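Local structure of conserved hypothetical protein (Bacteroides thetaiotaomicron, 2HQY) at residues M65-N70 with K74-K79; F91-V96 with A102-I107. The protein is of unknown function but binds coenzyme A and is probably an acyltransferase related to the C-terminal domain of phosphatidylglycerol lysyltransferases. One frame throughout, in Å; residues are numbered along the deposited sequence.

In the fold
Interaction 1 packs helix 73-87 against the end of strand 61-69; interaction 2 packs helix 98-107 against the neighbouring parallel strand 92-96. Their centres lie about 9 Å apart, on the same side of the chain's centre, and they follow one another in sequence. The two strands are joined by a probable hydrogen bond from M66 N to L94 O (3.2 Å). The two helices meet through leucines, with L77 CD1 3.5 Å from L104 CD2. L77 also reaches the strand of interaction 2, its CD2 3.8 Å from M93 SD. Both contacts stand away from the coenzyme A pocket, whose residues, such as W175 and Y246, come much later in the chain.

Interaction 1 of 2, residues M65-N70 with K74-K79; sequences MMPVGN and KAVLRK
The ring of P67 meets two neighbouring side chains of helix 73-87, V76 and L77, chiefly through its CG. P67 CG lies 4.0 Å from V76 CG1. The same P67 CG is also 4.0 Å from L77 CD2, and L77 CD2 is in turn 4.1 Å from P67 CD. The backbones stand well apart, 7.9 Å between the CA atoms of P67 and V76, so side chains alone close the gap, burying 112 Å². V76 and the proline slide past each other in opposite directions, whereas the side chains of L77 and P67 cross at about a right angle. V76 takes the rotamer that puts CG1 between its backbone N and carbonyl carbon (chi1 73°), which turns this methyl to the ring. L77 starts off at an angle to the strand; with CD1 continuing the chain (chi2 -174°), CD2 is the side branch that meets the proline. In the fold this is the turn from strand 61-69 into the helix that leads on to parallel strand 92-96, consistent with the strand-helix-strand crossover of the GNAT acetyltransferase fold. F51 touches both P67 and V76, and M93 touches both P67 and L77, so the buried side is packed from two further strands. The carbonyl oxygens of M66 and P67 accept hydrogen bonds from NH1 and NH2 of R24. On the looser side of the helix, K74, A75, R78 and K79 are partly exposed and make no contact with 65-70; there K79 NZ forms a salt bridge with D49.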
loop_
_atom_site.group_PDB
_atom_site.type_symbol
_atom_site.label_atom_id
_atom_site.label_comp_id
_atom_site.label_asym_id
_atom_site.label_seq_id
_atom_site.Cartn_x
_atom_site.Cartn_y
_atom_site.Cartn_z
ATOM N N MET A 65 -0.703 -4.718 -17.131
ATOM C CA MET A 65 -0.059 -5.970 -17.484
ATOM C C MET A 65 -0.654 -6.459 -18.816
ATOM O O MET A 65 -1.739 -6.040 -19.195
ATOM C CB MET A 65 -0.290 -6.979 -16.340
ATOM C CG MET A 65 0.409 -8.339 -16.497
ATOM S SD MET A 65 2.182 -8.313 -16.042
ATOM C CE MET A 65 2.067 -8.110 -14.279
ATOM N N MET A 66 0.074 -7.303 -19.556
ATOM C CA MET A 66 -0.516 -7.999 -20.686
ATOM C C MET A 66 -1.733 -8.781 -20.140
ATOM O O MET A 66 -1.592 -9.502 -19.148
ATOM C CB MET A 66 0.526 -8.938 -21.337
ATOM C CG MET A 66 0.041 -9.716 -22.587
ATOM S SD MET A 66 -0.286 -8.752 -24.107
ATOM C CE MET A 66 -0.668 -10.091 -25.273
ATOM N N PRO A 67 -2.931 -8.592 -20.739
ATOM C CA PRO A 67 -4.131 -9.309 -20.299
ATOM C C PRO A 67 -3.938 -10.819 -20.250
ATOM O O PRO A 67 -3.321 -11.406 -21.148
ATOM C CB PRO A 67 -5.164 -8.936 -21.354
ATOM C CG PRO A 67 -4.719 -7.540 -21.809
ATOM C CD PRO A 67 -3.233 -7.668 -21.858
ATOM N N VAL A 68 -4.465 -11.425 -19.194
ATOM C CA VAL A 68 -4.383 -12.865 -19.007
ATOM C C VAL A 68 -5.737 -13.474 -19.361
ATOM O O VAL A 68 -6.764 -13.124 -18.781
ATOM C CB VAL A 68 -4.013 -13.235 -17.546
ATOM C CG1 VAL A 68 -3.915 -14.743 -17.372
ATOM C CG2 VAL A 68 -2.675 -12.593 -17.151
ATOM N N GLY A 69 -5.723 -14.409 -20.300
ATOM C CA GLY A 69 -6.946 -15.132 -20.675
ATOM C C GLY A 69 -7.042 -15.341 -22.163
ATOM O O GLY A 69 -6.073 -15.157 -22.899
ATOM N N ASN A 70 -8.230 -15.734 -22.600
ATOM C CA ASN A 70 -8.452 -16.010 -24.011
ATOM C C ASN A 70 -9.672 -15.228 -24.431
ATOM O O ASN A 70 -10.668 -15.167 -23.716
ATOM C CB ASN A 70 -8.639 -17.512 -24.215
ATOM C CG ASN A 70 -7.388 -18.303 -23.841
ATOM O OD1 ASN A 70 -6.468 -18.460 -24.651
ATOM N ND2 ASN A 70 -7.337 -18.779 -22.603
ATOM N N LYS A 74 -7.928 -7.738 -29.119
ATOM C CA LYS A 74 -8.013 -6.375 -29.656
ATOM C C LYS A 74 -9.082 -5.545 -28.947
ATOM O O LYS A 74 -8.872 -4.356 -28.673
ATOM C CB LYS A 74 -8.229 -6.365 -31.171
ATOM C CG LYS A 74 -7.858 -5.039 -31.783
ATOM N N ALA A 75 -10.218 -6.169 -28.636
ATOM C CA ALA A 75 -11.300 -5.476 -27.936
ATOM C C ALA A 75 -10.851 -5.065 -26.542
ATOM O O ALA A 75 -11.167 -3.969 -26.078
ATOM C CB ALA A 75 -12.537 -6.345 -27.842
ATOM N N VAL A 76 -10.117 -5.941 -25.862
ATOM C CA VAL A 76 -9.752 -5.639 -24.477
ATOM C C VAL A 76 -8.679 -4.547 -24.418
ATOM O O VAL A 76 -8.744 -3.635 -23.563
ATOM C CB VAL A 76 -9.385 -6.926 -23.680
ATOM C CG1 VAL A 76 -8.036 -7.476 -24.093
ATOM C CG2 VAL A 76 -9.435 -6.650 -22.185
ATOM N N LEU A 77 -7.725 -4.613 -25.348
ATOM C CA LEU A 77 -6.718 -3.560 -25.498
ATOM C C LEU A 77 -7.316 -2.201 -25.784
ATOM O O LEU A 77 -6.868 -1.209 -25.233
ATOM C CB LEU A 77 -5.676 -3.923 -26.554
ATOM C CG LEU A 77 -4.767 -5.094 -26.173
ATOM C CD1 LEU A 77 -3.689 -5.248 -27.235
ATOM C CD2 LEU A 77 -4.169 -4.965 -24.763
ATOM N N ARG A 78 -8.335 -2.156 -26.644
ATOM C CA ARG A 78 -9.088 -0.922 -26.874
ATOM C C ARG A 78 -9.645 -0.337 -25.567
ATOM O O ARG A 78 -9.546 0.868 -25.335
ATOM C CB ARG A 78 -10.211 -1.162 -27.908
ATOM C CG ARG A 78 -11.066 0.069 -28.214
ATOM C CD ARG A 78 -11.914 -0.131 -29.494
ATOM N N LYS A 79 -10.241 -1.183 -24.732
ATOM C CA LYS A 79 -10.761 -0.738 -23.444
ATOM C C LYS A 79 -9.655 -0.199 -22.513
ATOM O O LYS A 79 -9.851 0.814 -21.807
ATOM C CB LYS A 79 -11.574 -1.854 -22.780
ATOM C CG LYS A 79 -13.078 -1.672 -22.955
ATOM C CD LYS A 79 -13.864 -2.866 -22.427
ATOM C CE LYS A 79 -14.563 -3.593 -23.568
ATOM N NZ LYS A 79 -15.887 -4.147 -23.140
#

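Interaction 2 of 2, residues F91-V96 with A102-I107; sequences FCMLGV and ADLEAI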
loop_
_atom_site.group_PDB
_atom_site.type_symbol
_atom_site.label_atom_id
_atom_site.label_comp_id
_atom_site.label_asym_id
_atom_site.label_seq_id
_atom_site.Cartn_x
_atom_site.Cartn_y
_atom_site.Cartn_z
ATOM N N PHE A 91 -0.636 4.751 -23.188
ATOM C CA PHE A 91 -0.851 3.354 -22.814
ATOM C C PHE A 91 0.470 2.583 -22.934
ATOM O O PHE A 91 1.107 2.570 -24.008
ATOM C CB PHE A 91 -1.941 2.714 -23.681
ATOM C CG PHE A 91 -2.161 1.255 -23.404
ATOM C CD1 PHE A 91 -2.743 0.836 -22.204
ATOM C CD2 PHE A 91 -1.794 0.289 -24.343
ATOM C CE1 PHE A 91 -2.951 -0.528 -21.949
ATOM C CE2 PHE A 91 -1.999 -1.078 -24.115
ATOM C CZ PHE A 91 -2.586 -1.503 -22.915
ATOM N N CYS A 92 0.872 1.955 -21.826
ATOM C CA CYS A 92 2.058 1.108 -21.776
ATOM C C CYS A 92 1.704 -0.151 -21.018
ATOM O O CYS A 92 1.044 -0.086 -19.952
ATOM C CB CYS A 92 3.219 1.800 -21.060
ATOM S SG CYS A 92 3.928 3.189 -21.968
ATOM N N MET A 93 2.156 -1.279 -21.560
ATOM C CA MET A 93 1.956 -2.590 -20.935
ATOM C C MET A 93 3.278 -3.168 -20.530
ATOM O O MET A 93 4.289 -2.971 -21.229
ATOM C CB MET A 93 1.309 -3.577 -21.908
ATOM C CG MET A 93 -0.177 -3.658 -21.874
ATOM S SD MET A 93 -0.789 -4.872 -23.085
ATOM C CE MET A 93 0.017 -4.391 -24.608
ATOM N N LEU A 94 3.251 -3.898 -19.409
ATOM C CA LEU A 94 4.417 -4.594 -18.850
ATOM C C LEU A 94 4.264 -6.114 -18.953
ATOM O O LEU A 94 3.159 -6.627 -19.238
ATOM C CB LEU A 94 4.612 -4.200 -17.398
ATOM C CG LEU A 94 4.914 -2.746 -17.082
ATOM C CD1 LEU A 94 5.075 -2.581 -15.579
ATOM C CD2 LEU A 94 6.156 -2.239 -17.803
ATOM N N GLY A 95 5.387 -6.827 -18.771
ATOM C CA GLY A 95 5.405 -8.306 -18.706
ATOM C C GLY A 95 5.056 -8.982 -20.008
ATOM O O GLY A 95 4.594 -10.139 -20.040
ATOM N N VAL A 96 5.275 -8.263 -21.100
ATOM C CA VAL A 96 5.036 -8.803 -22.413
ATOM C C VAL A 96 6.223 -9.716 -22.692
ATOM O O VAL A 96 7.357 -9.256 -22.892
ATOM C CB VAL A 96 4.911 -7.682 -23.450
ATOM C CG1 VAL A 96 4.653 -8.240 -24.847
ATOM C CG2 VAL A 96 3.811 -6.715 -23.019
ATOM N N ALA A 102 4.802 -11.417 -29.882
ATOM C CA ALA A 102 4.452 -11.941 -31.202
ATOM C C ALA A 102 2.944 -11.869 -31.444
ATOM O O ALA A 102 2.493 -11.552 -32.547
ATOM C CB ALA A 102 4.950 -13.375 -31.351
ATOM N N ASP A 103 2.177 -12.154 -30.391
ATOM C CA ASP A 103 0.717 -12.100 -30.433
ATOM C C ASP A 103 0.245 -10.673 -30.716
ATOM O O ASP A 103 -0.658 -10.457 -31.537
ATOM C CB ASP A 103 0.129 -12.600 -29.103
ATOM C CG ASP A 103 0.528 -14.041 -28.778
ATOM O OD1 ASP A 103 0.657 -14.873 -29.707
ATOM O OD2 ASP A 103 0.699 -14.346 -27.577
ATOM N N LEU A 104 0.877 -9.715 -30.037
ATOM C CA LEU A 104 0.553 -8.294 -30.167
ATOM C C LEU A 104 0.816 -7.753 -31.555
ATOM O O LEU A 104 0.012 -6.981 -32.091
ATOM C CB LEU A 104 1.369 -7.469 -29.187
ATOM C CG LEU A 104 0.855 -7.368 -27.769
ATOM C CD1 LEU A 104 1.890 -6.597 -26.969
ATOM C CD2 LEU A 104 -0.511 -6.675 -27.748
ATOM N N GLU A 105 1.956 -8.148 -32.115
ATOM C CA GLU A 105 2.402 -7.668 -33.412
ATOM C C GLU A 105 1.536 -8.247 -34.529
ATOM O O GLU A 105 1.438 -7.665 -35.614
ATOM C CB GLU A 105 3.883 -8.021 -33.615
ATOM C CG GLU A 105 4.567 -7.319 -34.789
ATOM C CD GLU A 105 4.670 -5.807 -34.623
ATOM O OE1 GLU A 105 4.800 -5.330 -33.474
ATOM O OE2 GLU A 105 4.636 -5.098 -35.653
ATOM N N ALA A 106 0.902 -9.384 -34.248
ATOM C CA ALA A 106 -0.014 -10.018 -35.193
ATOM C C ALA A 106 -1.343 -9.260 -35.295
ATOM O O ALA A 106 -1.794 -8.944 -36.398
ATOM C CB ALA A 106 -0.249 -11.483 -34.816
ATOM N N ILE A 107 -1.956 -8.967 -34.148
ATOM C CA ILE A 107 -3.258 -8.287 -34.107
ATOM C C ILE A 107 -3.132 -6.771 -34.349
ATOM O O ILE A 107 -4.013 -6.165 -34.964
ATOM C CB ILE A 107 -4.053 -8.575 -32.773
ATOM C CG1 ILE A 107 -3.373 -7.939 -31.551
ATOM C CG2 ILE A 107 -4.234 -10.080 -32.549
ATOM C CD1 ILE A 107 -4.338 -7.479 -30.475
#
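V96 and L104 mark the nearest approach of the two backbones, 9.0 Å between their CA atoms, where strand 92-96 gives way to helix 98-107. The strand is extended as far as L94; G95 then adopts a positive phi (67°, psi 24°). This break in the extended run lets M93 and V96, three residues apart, both point toward the helix. Along the helix A106 N bonds to A102 O at 3.2 Å, and this turn presents L104 to the strand. L104 is the one helix side chain that touches: its CD1 meets both strand residues, its CD2 M93 alone. L104 CD1 sits 3.7 Å from M93 CE and 3.9 Å from V96 CG1, while L104 CD2 lies 3.9 Å from M93 CE. Both strand residues meet the leucine tip to tip. The methionine runs straight out to its sulfur and then bends (chi3 -51°), setting CE against the fork of the leucine. F112 lies on M93 and F114 on L104, so strand 112-116 adds aromatic cover; the C92-C294 disulfide ties the strand to 286-295. M93, V96 and L104 account for nearly all of the 114 Å² buried, their touching atoms are all methyl carbons, and no hydrogen bond crosses between the segments. The contact therefore depends on hydrophobic burial and dispersion between methyl groups, while the directional bonds lie within the helix and between the strands.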